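Local coordinates for exopolysaccharide biosynthesis protein (Pantoea stewartii subsp. stewartii DC283, PDB 6TGF), which modifies the glycan of the bacterial biofilm, probably by hydrolysing exopolysaccharide, and folds as a tailspike-like parallel beta-helix, at residues L332-N337 and N366-T371; L375-D380 and G406-S411; W386-C391 and Q422-G427; V592-R597 and S605-G610; V614-Y619 and A676-S681. One frame throughout, in Å; residues are numbered along the deposited sequence.

Contacts 1, 2 and 3 lie in the parallel beta-helix, 16 to 18 Å from the centre of the chain, while contacts 4 and 5 lie more than 50 Å out, in two packed antiparallel sheets. Contacts 1 and 3 stack side by side, centres 9 Å apart, and share one chemistry: parallel backbone bonds that end in a turn, mainly apolar side chains inward and mostly polar ones outward. Contact 2, its centre about 25 Å from the centres of both, holds an irregular loop by a tryptophan and a water. Contact 4 is a buried hairpin pairing, whereas contact 5 is partly buried and joins sheet to loop; the two meet at Trp-606, and both touch the second and third subunits.

Contact 1: L332-N337 and N366-T371; sequences LIFNGN and NNVGGT
Asn-335 and Asn-367 meet amide to amide where two successive coils of the parallel beta-helix leave their strands and turn. The amide planes stand 63° apart. Asn-367 ND2 keeps its partner close to its own amide plane and reaches Asn-335 OD1 at 3.1 Å, coming from above that carbonyl plane. With CG anti to the backbone N (chi1 179°), Asn-335 places its amide beside its own carbonyl carbon, where OD1 faces Asn-367 ND2 and also receives a weak bond from the backbone N of Asn-337. Asparagine suits these corners, since one short amide can serve a neighbouring coil and its own turn, and Asn-367 readily takes a positive phi.

Phe-334 and Val-368, both buried, occupy the inner side. Their side chains cross at about a right angle, with Val-368 CG2 approaching the ring obliquely, 3.6 Å from Phe-334 CD2. Towards the outer side, the CG2 branch of Ile-333 lies 3.5 Å from Asn-366 ND2.

The backbone sets this register through a parallel bridge between Asn-335 and Asn-366. Asn-366 N bonds to Phe-334 O at 3.1 Å, and Asn-366 O takes the N-H of Gly-336 at 2.9 Å. Having no side chain, Gly-336 lets the turn close up, its CA 4.2 Å from the CA of Val-368.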
# COMPACT_ATOMS: atom_id res chain seq x y z
N LEU B 332 15.21 -12.91 -0.37
CA LEU B 332 15.79 -14.25 -0.08
C LEU B 332 14.78 -15.36 -0.40
O LEU B 332 13.61 -15.24 0.03
CB LEU B 332 16.21 -14.31 1.40
CG LEU B 332 17.41 -13.45 1.78
CD1 LEU B 332 17.57 -13.37 3.29
CD2 LEU B 332 18.69 -13.98 1.14
N ILE B 333 15.22 -16.38 -1.13
CA ILE B 333 14.57 -17.72 -1.21
C ILE B 333 15.27 -18.61 -0.19
O ILE B 333 16.51 -18.68 -0.23
CB ILE B 333 14.64 -18.30 -2.64
CG1 ILE B 333 14.16 -17.29 -3.69
CG2 ILE B 333 13.87 -19.61 -2.72
CD1 ILE B 333 14.27 -17.77 -5.12
N PHE B 334 14.51 -19.24 0.72
CA PHE B 334 15.02 -20.29 1.64
C PHE B 334 14.37 -21.63 1.28
O PHE B 334 13.16 -21.80 1.53
CB PHE B 334 14.77 -19.93 3.11
CG PHE B 334 15.13 -21.03 4.08
CD1 PHE B 334 16.34 -21.70 3.98
CD2 PHE B 334 14.26 -21.40 5.10
CE1 PHE B 334 16.68 -22.71 4.86
CE2 PHE B 334 14.60 -22.41 5.99
CZ PHE B 334 15.81 -23.06 5.87
N ASN B 335 15.17 -22.54 0.71
CA ASN B 335 14.78 -23.94 0.39
C ASN B 335 15.20 -24.84 1.56
O ASN B 335 16.40 -25.19 1.62
CB ASN B 335 15.37 -24.39 -0.95
CG ASN B 335 15.00 -25.82 -1.31
OD1 ASN B 335 14.00 -26.35 -0.84
ND2 ASN B 335 15.82 -26.44 -2.15
N GLY B 336 14.25 -25.19 2.43
CA GLY B 336 14.48 -26.00 3.64
C GLY B 336 14.82 -27.45 3.33
O GLY B 336 15.40 -28.11 4.21
N ASN B 337 14.45 -27.93 2.13
CA ASN B 337 14.76 -29.29 1.62
C ASN B 337 14.14 -30.36 2.53
O ASN B 337 14.72 -31.46 2.63
CB ASN B 337 16.27 -29.52 1.46
CG ASN B 337 16.86 -28.83 0.24
OD1 ASN B 337 16.29 -28.89 -0.85
ND2 ASN B 337 18.00 -28.19 0.42
N ASN B 366 10.30 -22.28 0.48
CA ASN B 366 10.11 -23.56 -0.26
C ASN B 366 10.56 -24.72 0.64
O ASN B 366 11.73 -24.72 1.05
CB ASN B 366 10.88 -23.58 -1.58
CG ASN B 366 10.44 -22.49 -2.54
OD1 ASN B 366 9.27 -22.13 -2.58
ND2 ASN B 366 11.38 -21.98 -3.32
N ASN B 367 9.65 -25.66 0.93
CA ASN B 367 9.95 -26.95 1.61
C ASN B 367 10.62 -26.68 2.96
O ASN B 367 11.62 -27.35 3.27
CB ASN B 367 10.82 -27.85 0.73
CG ASN B 367 10.39 -27.86 -0.72
OD1 ASN B 367 9.38 -28.46 -1.07
ND2 ASN B 367 11.16 -27.19 -1.57
N VAL B 368 10.09 -25.73 3.74
CA VAL B 368 10.59 -25.39 5.10
C VAL B 368 9.93 -26.34 6.11
O VAL B 368 8.69 -26.36 6.17
CB VAL B 368 10.34 -23.91 5.45
CG1 VAL B 368 10.72 -23.58 6.88
CG2 VAL B 368 11.07 -22.98 4.48
N GLY B 369 10.75 -27.09 6.84
CA GLY B 369 10.31 -28.09 7.84
C GLY B 369 10.02 -27.45 9.19
O GLY B 369 9.08 -27.90 9.86
N GLY B 370 10.81 -26.44 9.58
CA GLY B 370 10.68 -25.71 10.86
C GLY B 370 9.74 -24.53 10.74
O GLY B 370 8.99 -24.45 9.75
N THR B 371 9.77 -23.63 11.74
CA THR B 371 9.03 -22.34 11.73
C THR B 371 9.82 -21.33 10.88
O THR B 371 10.91 -20.95 11.32
CB THR B 371 8.80 -21.82 13.16
OG1 THR B 371 8.05 -22.81 13.88
CG2 THR B 371 8.06 -20.50 13.20

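Contact 2: L375-D380 and G406-S411; sequences LLDTLD and GNWDHS. With EDO (1,2-ethanediol), chain L.
Trp-408 lies across Asp-377 and Leu-379, bringing the loop before strand 411-412 against a corner of the parallel beta-helix. Its CB sits 3.4 Å from Asp-377 OD1. With CG anti to the carbonyl carbon (chi1 -46°), the indole lies over Asp-377, CG 4.1 Å from Asp-377 OD2. Further along, CE3 meets the methylene of the same residue, 3.7 Å from Asp-377 CB. The far side of the six-membered ring ends in an apolar touch, where Leu-379 CD2 comes to the ring edge, 4.1 Å from Trp-408 CZ3. The carboxylate and indole planes are 37° apart, and Asp-377 and Trp-408 cross at about a right angle. A broad indole suits this place because it can span an aspartate and a leucine together, while Asp-377 OD2 is hydrogen-bonded to Ser-401 OG.

Farther along the loop, a water replaces direct bonding: it accepts from Thr-378 N at 2.9 Å and donates to Ser-411 OG at 2.7 Å. His-410 points away from strand 373-378, its ring meeting that of Trp-502, and its ND1 donates to Asp-409 OD1 at 3.0 Å. At the corner, an ethanediol, probably from the crystallisation liquor, gives its O2 hydroxyl to Leu-379 O at 2.8 Å.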
# COMPACT_ATOMS: atom_id res chain seq x y z
N LEU B 375 8.88 -14.58 15.79
CA LEU B 375 9.02 -13.23 16.40
C LEU B 375 8.49 -13.25 17.84
O LEU B 375 7.63 -14.10 18.14
CB LEU B 375 8.26 -12.21 15.54
CG LEU B 375 8.60 -12.21 14.05
CD1 LEU B 375 7.76 -11.19 13.30
CD2 LEU B 375 10.08 -11.95 13.82
N LEU B 376 8.99 -12.34 18.68
CA LEU B 376 8.65 -12.26 20.13
C LEU B 376 8.37 -10.81 20.52
O LEU B 376 9.15 -9.93 20.12
CB LEU B 376 9.81 -12.84 20.94
CG LEU B 376 9.57 -12.99 22.44
CD1 LEU B 376 8.44 -13.97 22.72
CD2 LEU B 376 10.84 -13.43 23.15
N ASP B 377 7.28 -10.57 21.27
CA ASP B 377 6.89 -9.24 21.81
C ASP B 377 6.95 -8.20 20.68
O ASP B 377 7.59 -7.15 20.87
CB ASP B 377 7.78 -8.84 22.98
CG ASP B 377 7.71 -9.80 24.16
OD1 ASP B 377 6.66 -10.45 24.34
OD2 ASP B 377 8.71 -9.88 24.90
N THR B 378 6.30 -8.50 19.55
CA THR B 378 6.29 -7.65 18.33
C THR B 378 5.59 -6.32 18.64
O THR B 378 4.47 -6.36 19.19
CB THR B 378 5.62 -8.39 17.16
OG1 THR B 378 6.37 -9.57 16.90
CG2 THR B 378 5.53 -7.55 15.91
N LEU B 379 6.24 -5.20 18.30
CA LEU B 379 5.67 -3.83 18.41
C LEU B 379 5.18 -3.36 17.04
O LEU B 379 4.25 -2.53 17.00
CB LEU B 379 6.74 -2.89 18.96
CG LEU B 379 7.09 -3.07 20.43
CD1 LEU B 379 8.24 -2.17 20.83
CD2 LEU B 379 5.89 -2.82 21.32
N ASP B 380 5.79 -3.86 15.96
CA ASP B 380 5.45 -3.51 14.55
C ASP B 380 6.08 -4.56 13.63
O ASP B 380 7.31 -4.75 13.71
CB ASP B 380 5.91 -2.09 14.21
CG ASP B 380 5.45 -1.60 12.85
OD1 ASP B 380 4.24 -1.33 12.70
OD2 ASP B 380 6.31 -1.48 11.95
N GLY B 406 -0.46 -8.90 31.52
CA GLY B 406 0.02 -7.51 31.54
C GLY B 406 1.36 -7.40 30.85
O GLY B 406 1.96 -8.46 30.56
N ASN B 407 1.80 -6.18 30.58
CA ASN B 407 3.12 -5.89 29.96
C ASN B 407 3.19 -6.57 28.58
O ASN B 407 2.55 -6.04 27.65
CB ASN B 407 4.24 -6.26 30.94
CG ASN B 407 5.33 -5.21 31.02
OD1 ASN B 407 5.27 -4.18 30.34
ND2 ASN B 407 6.32 -5.44 31.86
N TRP B 408 3.91 -7.69 28.46
CA TRP B 408 4.19 -8.39 27.18
C TRP B 408 3.36 -9.67 27.09
O TRP B 408 3.92 -10.76 27.34
CB TRP B 408 5.69 -8.65 27.04
CG TRP B 408 6.51 -7.44 27.38
CD1 TRP B 408 7.04 -7.12 28.60
CD2 TRP B 408 6.84 -6.36 26.50
NE1 TRP B 408 7.70 -5.93 28.53
CE2 TRP B 408 7.60 -5.43 27.26
CE3 TRP B 408 6.59 -6.08 25.15
CZ2 TRP B 408 8.10 -4.26 26.70
CZ3 TRP B 408 7.09 -4.92 24.60
CH2 TRP B 408 7.83 -4.02 25.37
N ASP B 409 2.08 -9.55 26.74
CA ASP B 409 1.12 -10.68 26.66
C ASP B 409 0.38 -10.67 25.31
O ASP B 409 -0.69 -11.30 25.23
CB ASP B 409 0.13 -10.65 27.84
CG ASP B 409 -0.79 -9.44 27.85
OD1 ASP B 409 -0.50 -8.47 27.11
OD2 ASP B 409 -1.78 -9.47 28.60
N HIS B 410 0.93 -10.00 24.29
CA HIS B 410 0.31 -9.90 22.94
C HIS B 410 1.33 -9.39 21.90
O HIS B 410 2.47 -9.07 22.29
CB HIS B 410 -0.95 -9.03 22.98
CG HIS B 410 -0.69 -7.58 23.21
ND1 HIS B 410 -0.27 -7.09 24.43
CD2 HIS B 410 -0.81 -6.51 22.40
CE1 HIS B 410 -0.13 -5.78 24.36
NE2 HIS B 410 -0.45 -5.40 23.12
N SER B 411 0.91 -9.37 20.63
CA SER B 411 1.65 -8.80 19.48
C SER B 411 0.90 -7.56 18.97
O SER B 411 -0.33 -7.50 19.16
CB SER B 411 1.81 -9.83 18.39
OG SER B 411 2.47 -10.99 18.88
C1 EDO L . 4.91 1.58 18.00
O1 EDO L . 4.60 1.42 16.63
C2 EDO L . 3.87 1.03 18.90
O2 EDO L . 3.48 -0.29 18.57
O HOH W 1 5.18 -11.09 18.89

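Contact 3: W386-C391 and Q422-G427; sequences WYASAC and QHCKGG
In the inner stack of the parallel beta-helix, Ala-388, Cys-391 and Cys-424 meet where strands 380-389 and 414-422 run side by side and then turn. The SG of Cys-424 lies 4.1 Å from Ala-388 CB and 4.0 Å from Cys-391 CB. Both cysteines have SG anti to the carbonyl carbon (chi1 -58° and -65°), and their CB-SG bonds therefore point the same way in successive coils. The sulfurs are nevertheless too far apart for a disulfide, at 4.6 Å from Cys-391 SG to Cys-424 SG. Val-368 packs on Cys-391 from one neighbouring coil and Cys-448 on Cys-424 from the other, prolonging the stack; compact, weakly polar cysteine fits such a buried turn.

The register comes from the parallel bridge of Ser-389 with Gln-422. Gln-422 N donates to Ala-388 O at 2.8 Å, and Gln-422 O accepts from Ala-390 N at 3.0 Å; both bonds are nearly straight. Ala-390 and His-423 turn the corner with positive phi.

Gln-422, His-423 and Lys-425 bring polar groups to the outside. Gln-422 bends at its second torsion (-74°), and its NE2 bonds to Glu-446 OE2 and Asn-420 OD1; His-423 stacks on His-447, and Lys-425 NZ bonds to His-447 O. Tyr-387 OH, a little upstream, bonds to Arg-359 of the second subunit. Past the turn, Lys-425 N makes a weak, bent bond to Cys-391 O, 3.2 Å long.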
# COMPACT_ATOMS: atom_id res chain seq x y z
N TRP B 386 5.44 -12.01 0.20
CA TRP B 386 6.04 -13.28 0.70
C TRP B 386 5.22 -14.47 0.19
O TRP B 386 3.99 -14.35 0.10
CB TRP B 386 6.18 -13.28 2.23
CG TRP B 386 4.91 -13.10 2.99
CD1 TRP B 386 4.30 -11.91 3.30
CD2 TRP B 386 4.10 -14.13 3.58
NE1 TRP B 386 3.17 -12.14 4.03
CE2 TRP B 386 3.02 -13.48 4.22
CE3 TRP B 386 4.17 -15.52 3.63
CZ2 TRP B 386 2.02 -14.19 4.89
CZ3 TRP B 386 3.19 -16.22 4.29
CH2 TRP B 386 2.13 -15.56 4.92
N TYR B 387 5.92 -15.56 -0.14
CA TYR B 387 5.34 -16.78 -0.76
C TYR B 387 5.85 -18.00 0.01
O TYR B 387 7.06 -18.04 0.34
CB TYR B 387 5.69 -16.81 -2.26
CG TYR B 387 5.40 -15.52 -2.99
CD1 TYR B 387 6.29 -14.45 -2.95
CD2 TYR B 387 4.24 -15.36 -3.72
CE1 TYR B 387 6.02 -13.26 -3.61
CE2 TYR B 387 3.96 -14.18 -4.40
CZ TYR B 387 4.85 -13.13 -4.34
OH TYR B 387 4.59 -11.96 -4.99
N ALA B 388 4.96 -18.93 0.35
CA ALA B 388 5.27 -20.21 1.04
C ALA B 388 4.73 -21.38 0.20
O ALA B 388 3.53 -21.38 -0.10
CB ALA B 388 4.68 -20.20 2.43
N SER B 389 5.61 -22.32 -0.17
CA SER B 389 5.29 -23.52 -0.98
C SER B 389 5.72 -24.79 -0.25
O SER B 389 6.93 -24.93 0.02
CB SER B 389 5.92 -23.45 -2.35
OG SER B 389 5.95 -24.72 -2.96
N ALA B 390 4.76 -25.67 0.05
CA ALA B 390 4.98 -27.05 0.55
C ALA B 390 5.82 -27.02 1.83
O ALA B 390 6.76 -27.83 1.94
CB ALA B 390 5.63 -27.88 -0.53
N CYS B 391 5.48 -26.13 2.76
CA CYS B 391 6.12 -26.02 4.10
C CYS B 391 5.29 -26.81 5.12
O CYS B 391 4.05 -26.65 5.11
CB CYS B 391 6.26 -24.56 4.52
SG CYS B 391 7.23 -23.57 3.35
N GLN B 422 0.84 -21.96 -0.65
CA GLN B 422 0.39 -23.12 -1.47
C GLN B 422 0.85 -24.43 -0.82
O GLN B 422 2.04 -24.53 -0.47
CB GLN B 422 0.95 -23.03 -2.89
CG GLN B 422 0.46 -21.83 -3.68
CD GLN B 422 -0.97 -21.93 -4.13
OE1 GLN B 422 -1.45 -23.00 -4.52
NE2 GLN B 422 -1.67 -20.81 -4.10
N HIS B 423 -0.07 -25.39 -0.69
CA HIS B 423 0.20 -26.83 -0.38
C HIS B 423 1.02 -26.98 0.91
O HIS B 423 1.86 -27.90 0.95
CB HIS B 423 0.87 -27.50 -1.59
CG HIS B 423 -0.01 -27.57 -2.79
ND1 HIS B 423 -1.11 -28.42 -2.85
CD2 HIS B 423 0.03 -26.92 -3.97
CE1 HIS B 423 -1.70 -28.28 -4.01
NE2 HIS B 423 -1.03 -27.37 -4.72
N CYS B 424 0.77 -26.14 1.91
CA CYS B 424 1.43 -26.20 3.25
C CYS B 424 0.63 -27.14 4.16
O CYS B 424 -0.57 -26.89 4.36
CB CYS B 424 1.54 -24.81 3.87
SG CYS B 424 2.64 -23.71 2.94
N LYS B 425 1.29 -28.18 4.70
CA LYS B 425 0.62 -29.30 5.42
C LYS B 425 1.43 -29.69 6.66
O LYS B 425 2.58 -30.12 6.51
CB LYS B 425 0.48 -30.51 4.49
CG LYS B 425 -0.83 -30.60 3.72
CD LYS B 425 -0.73 -30.35 2.23
CE LYS B 425 -2.02 -30.67 1.51
NZ LYS B 425 -2.00 -30.20 0.10
N GLY B 426 0.81 -29.57 7.85
CA GLY B 426 1.35 -30.05 9.13
C GLY B 426 1.58 -28.93 10.13
O GLY B 426 1.85 -29.24 11.30
N GLY B 427 1.49 -27.67 9.69
CA GLY B 427 1.72 -26.48 10.53
C GLY B 427 0.81 -25.33 10.13
O GLY B 427 0.14 -25.44 9.08

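Contact 4: V592-R597 and S605-G610; sequences VIHVQR and SWSAEG
Val-592 to His-594 pair with Ser-607 to Ser-605 as the two arms of an antiparallel beta hairpin, whose short strand axes approach to 4.6 Å with 163° between their N-to-C directions. Val-592 with Ser-607 and His-594 with Ser-605 are hydrogen-bonded pairs, each closed by two bonds; Val-592 N to Ser-607 O, at 2.8 Å, is one of them. Ile-593 and Trp-606 form the non-hydrogen-bonded pair between them.

On the Ile-593 face the contact is apolar: CG1 of Ile-593 lies 3.9 Å from Trp-606 CB. With CG between the backbone N and the carbonyl carbon (chi1 73°), Trp-606 leads its indole away from strand 589-597, which lays it on Val-614 and Val-617 of the neighbouring sheet.

The His-594 face is polar. Ser-605 O meets the imidazole at its edge, taking a weak bond from His-594 ND1 at 3.2 Å besides the backbone one. A water lies 2.6 Å from Ser-605 OG and 3.3 Å from His-594 ND1. Small serines allow the imidazole to lie close to the strand, while Val-592 CB packs on Ser-607 OG.

Strand 558-564 flanks 589-597 on its other edge. Strand 614-620 packs over Ile-593 too, through Val-617, and beyond Ser-607, Ala-608 and Glu-609 extend the sheet to a strand of the second subunit.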
# COMPACT_ATOMS: atom_id res chain seq x y z
N VAL B 592 -48.27 -2.25 5.14
CA VAL B 592 -47.41 -3.39 5.59
C VAL B 592 -47.89 -4.66 4.88
O VAL B 592 -48.99 -5.14 5.20
CB VAL B 592 -47.46 -3.54 7.13
CG1 VAL B 592 -46.59 -4.69 7.62
CG2 VAL B 592 -47.07 -2.24 7.82
N ILE B 593 -47.08 -5.17 3.94
CA ILE B 593 -47.39 -6.36 3.09
C ILE B 593 -46.63 -7.57 3.64
O ILE B 593 -45.38 -7.52 3.66
CB ILE B 593 -47.04 -6.09 1.62
CG1 ILE B 593 -47.80 -4.88 1.07
CG2 ILE B 593 -47.26 -7.33 0.76
CD1 ILE B 593 -47.19 -4.28 -0.18
N HIS B 594 -47.35 -8.62 4.05
CA HIS B 594 -46.80 -9.91 4.51
C HIS B 594 -46.84 -10.93 3.37
O HIS B 594 -47.88 -11.01 2.69
CB HIS B 594 -47.55 -10.41 5.75
CG HIS B 594 -47.63 -9.41 6.85
ND1 HIS B 594 -48.74 -8.62 7.06
CD2 HIS B 594 -46.73 -9.05 7.79
CE1 HIS B 594 -48.53 -7.82 8.08
NE2 HIS B 594 -47.30 -8.07 8.55
N VAL B 595 -45.74 -11.65 3.15
CA VAL B 595 -45.61 -12.76 2.16
C VAL B 595 -44.83 -13.89 2.83
O VAL B 595 -43.72 -13.62 3.32
CB VAL B 595 -44.92 -12.29 0.86
CG1 VAL B 595 -44.76 -13.42 -0.14
CG2 VAL B 595 -45.66 -11.12 0.22
N GLN B 596 -45.40 -15.10 2.87
CA GLN B 596 -44.73 -16.33 3.36
C GLN B 596 -44.81 -17.41 2.28
O GLN B 596 -45.92 -17.62 1.75
CB GLN B 596 -45.36 -16.84 4.66
CG GLN B 596 -44.54 -17.92 5.34
CD GLN B 596 -45.30 -18.66 6.42
OE1 GLN B 596 -46.50 -18.88 6.32
NE2 GLN B 596 -44.59 -19.07 7.46
N ARG B 597 -43.69 -18.06 1.97
CA ARG B 597 -43.65 -19.28 1.13
C ARG B 597 -44.32 -20.41 1.93
O ARG B 597 -43.82 -20.72 3.03
CB ARG B 597 -42.22 -19.66 0.73
CG ARG B 597 -42.15 -20.90 -0.15
CD ARG B 597 -40.74 -21.34 -0.51
NE ARG B 597 -40.71 -22.75 -0.89
CZ ARG B 597 -39.62 -23.41 -1.28
NH1 ARG B 597 -38.45 -22.79 -1.36
NH2 ARG B 597 -39.71 -24.69 -1.60
N SER B 605 -50.92 -11.12 2.54
CA SER B 605 -51.91 -10.40 3.39
C SER B 605 -51.28 -9.07 3.82
O SER B 605 -50.08 -9.08 4.15
CB SER B 605 -52.32 -11.24 4.58
OG SER B 605 -53.04 -10.46 5.52
N TRP B 606 -52.05 -7.98 3.80
CA TRP B 606 -51.50 -6.61 4.02
C TRP B 606 -52.42 -5.76 4.91
O TRP B 606 -53.66 -5.86 4.76
CB TRP B 606 -51.21 -5.93 2.68
CG TRP B 606 -52.42 -5.48 1.91
CD1 TRP B 606 -53.24 -6.25 1.14
CD2 TRP B 606 -52.92 -4.14 1.82
NE1 TRP B 606 -54.23 -5.49 0.58
CE2 TRP B 606 -54.06 -4.18 0.98
CE3 TRP B 606 -52.53 -2.91 2.36
CZ2 TRP B 606 -54.80 -3.05 0.68
CZ3 TRP B 606 -53.27 -1.78 2.06
CH2 TRP B 606 -54.39 -1.85 1.23
N SER B 607 -51.81 -4.98 5.80
CA SER B 607 -52.45 -3.97 6.69
C SER B 607 -51.95 -2.57 6.30
O SER B 607 -51.07 -2.49 5.43
CB SER B 607 -52.17 -4.28 8.13
OG SER B 607 -50.78 -4.51 8.33
N ALA B 608 -52.49 -1.53 6.93
CA ALA B 608 -52.15 -0.11 6.66
C ALA B 608 -52.15 0.71 7.95
O ALA B 608 -52.63 0.22 8.99
CB ALA B 608 -53.11 0.46 5.65
N GLU B 609 -51.60 1.93 7.87
CA GLU B 609 -51.62 2.95 8.95
C GLU B 609 -51.92 4.32 8.34
O GLU B 609 -51.58 4.53 7.16
CB GLU B 609 -50.29 2.99 9.70
CG GLU B 609 -50.12 1.87 10.71
CD GLU B 609 -48.84 1.97 11.54
OE1 GLU B 609 -48.23 3.05 11.56
OE2 GLU B 609 -48.46 0.95 12.15
N GLY B 610 -52.53 5.22 9.13
CA GLY B 610 -52.82 6.62 8.75
C GLY B 610 -53.40 6.73 7.35
O GLY B 610 -54.32 5.95 7.03
O HOH W 2 -51.99 -8.58 7.00

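Contact 5: V614-Y619 and A676-S681; sequences VLDVRY and APQRFS
Val-617 O receives the N-H of Ala-676 at 2.7 Å, tying strand 614-620 to the chain just beyond strand 674-675 at the rim of an antiparallel sheet. This sheet packs on the one holding the hairpin 589-597 and 602-610, in the manner of a beta-sandwich. A water also lies 3.1 Å from Val-617 O and 2.8 Å from Ala-676 O, and could bridge the two carbonyls, although other acceptors compete for its protons.

The same residues meet by their side chains. Ala-676 directs its methyl at the strand, and its CB stands 3.6 Å from Val-617 CG1, the branch placed anti to the backbone N (chi1 175°). A methyl group is small enough to let the two backbones bond while it covers a branched valine. Val-617 thereby joins the edge pairing to the interior between the sheets. Tyr-619 turns its ring edge to Ala-676 N and sets its ring edge-to-face with His-674, while Arg-618 points away from Ala-676, its NH2 bonded to Ser-673 O.

Beyond Ala-676 the chain parts from strand 614-620 and runs beside Trp-606: Pro-677 O probably accepts from Trp-606 N, and Gln-678 lays its long side chain against the same tryptophan. Arg-679 forms a salt bridge with Glu-693 and bonds to Thr-573 O of the third subunit. One face of its guanidinium is covered near the rim by Pro-677 CG, 3.7 Å above the guanidinium plane.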
# COMPACT_ATOMS: atom_id res chain seq x y z
N VAL B 614 -51.16 2.72 -0.23
CA VAL B 614 -51.59 1.53 -1.02
C VAL B 614 -53.10 1.33 -0.85
O VAL B 614 -53.58 1.44 0.30
CB VAL B 614 -50.79 0.28 -0.60
CG1 VAL B 614 -51.29 -0.99 -1.29
CG2 VAL B 614 -49.30 0.46 -0.85
N LEU B 615 -53.80 1.03 -1.95
CA LEU B 615 -55.27 0.74 -1.98
C LEU B 615 -55.50 -0.77 -2.12
O LEU B 615 -56.41 -1.28 -1.43
CB LEU B 615 -55.90 1.49 -3.16
CG LEU B 615 -55.81 3.01 -3.12
CD1 LEU B 615 -56.55 3.62 -4.31
CD2 LEU B 615 -56.37 3.58 -1.82
N ASP B 616 -54.73 -1.44 -2.98
CA ASP B 616 -54.87 -2.88 -3.31
C ASP B 616 -53.49 -3.53 -3.37
O ASP B 616 -52.50 -2.81 -3.63
CB ASP B 616 -55.62 -3.08 -4.63
CG ASP B 616 -57.13 -3.09 -4.49
OD1 ASP B 616 -57.66 -4.04 -3.87
OD2 ASP B 616 -57.77 -2.16 -5.01
N VAL B 617 -53.43 -4.85 -3.14
CA VAL B 617 -52.21 -5.69 -3.30
C VAL B 617 -52.62 -6.99 -4.00
O VAL B 617 -53.57 -7.65 -3.53
CB VAL B 617 -51.55 -5.98 -1.93
CG1 VAL B 617 -50.37 -6.94 -2.06
CG2 VAL B 617 -51.12 -4.71 -1.23
N ARG B 618 -51.92 -7.33 -5.09
CA ARG B 618 -52.04 -8.63 -5.81
C ARG B 618 -50.64 -9.23 -5.94
O ARG B 618 -49.66 -8.46 -5.91
CB ARG B 618 -52.71 -8.44 -7.17
CG ARG B 618 -54.07 -7.76 -7.11
CD ARG B 618 -54.77 -7.75 -8.45
NE ARG B 618 -55.34 -9.05 -8.77
CZ ARG B 618 -56.57 -9.45 -8.47
NH1 ARG B 618 -57.41 -8.64 -7.84
NH2 ARG B 618 -56.97 -10.66 -8.81
N TYR B 619 -50.55 -10.56 -6.06
CA TYR B 619 -49.27 -11.30 -6.19
C TYR B 619 -49.43 -12.43 -7.21
O TYR B 619 -50.57 -12.79 -7.56
CB TYR B 619 -48.81 -11.83 -4.82
CG TYR B 619 -49.66 -12.93 -4.25
CD1 TYR B 619 -50.79 -12.65 -3.50
CD2 TYR B 619 -49.34 -14.26 -4.45
CE1 TYR B 619 -51.58 -13.65 -2.97
CE2 TYR B 619 -50.11 -15.28 -3.92
CZ TYR B 619 -51.24 -14.98 -3.18
OH TYR B 619 -52.01 -15.98 -2.66
N ALA B 676 -54.32 -10.08 -2.51
CA ALA B 676 -53.88 -10.22 -1.10
C ALA B 676 -55.00 -9.73 -0.18
O ALA B 676 -55.44 -8.59 -0.30
CB ALA B 676 -52.61 -9.44 -0.89
N PRO B 677 -55.50 -10.58 0.75
CA PRO B 677 -56.55 -10.16 1.69
C PRO B 677 -56.12 -9.00 2.59
O PRO B 677 -55.02 -9.04 3.11
CB PRO B 677 -56.81 -11.41 2.55
CG PRO B 677 -56.24 -12.56 1.76
CD PRO B 677 -55.10 -11.98 0.96
N GLN B 678 -56.99 -8.00 2.75
CA GLN B 678 -56.78 -6.82 3.63
C GLN B 678 -57.09 -7.22 5.07
O GLN B 678 -58.28 -7.41 5.38
CB GLN B 678 -57.67 -5.65 3.19
CG GLN B 678 -57.45 -5.22 1.74
CD GLN B 678 -58.43 -4.18 1.28
OE1 GLN B 678 -58.96 -4.26 0.18
NE2 GLN B 678 -58.69 -3.20 2.13
N ARG B 679 -56.06 -7.37 5.90
CA ARG B 679 -56.19 -7.81 7.32
C ARG B 679 -55.10 -7.14 8.17
O ARG B 679 -54.01 -6.87 7.64
CB ARG B 679 -56.01 -9.33 7.45
CG ARG B 679 -56.96 -10.16 6.59
CD ARG B 679 -56.48 -11.60 6.52
NE ARG B 679 -57.35 -12.43 5.70
CZ ARG B 679 -57.11 -13.71 5.40
NH1 ARG B 679 -56.02 -14.31 5.87
NH2 ARG B 679 -57.95 -14.38 4.65
N PHE B 680 -55.41 -6.91 9.46
CA PHE B 680 -54.41 -6.68 10.53
C PHE B 680 -54.83 -7.50 11.76
O PHE B 680 -55.93 -8.09 11.75
CB PHE B 680 -54.22 -5.19 10.81
CG PHE B 680 -55.19 -4.55 11.76
CD1 PHE B 680 -54.94 -4.53 13.13
CD2 PHE B 680 -56.33 -3.92 11.29
CE1 PHE B 680 -55.83 -3.92 14.00
CE2 PHE B 680 -57.22 -3.31 12.16
CZ PHE B 680 -56.97 -3.31 13.52
N SER B 681 -53.96 -7.56 12.77
CA SER B 681 -54.11 -8.44 13.96
C SER B 681 -53.08 -8.03 15.03
O SER B 681 -51.93 -8.50 14.94
CB SER B 681 -53.96 -9.89 13.56
OG SER B 681 -53.76 -10.71 14.70
O HOH W 3 -56.17 -6.57 -2.13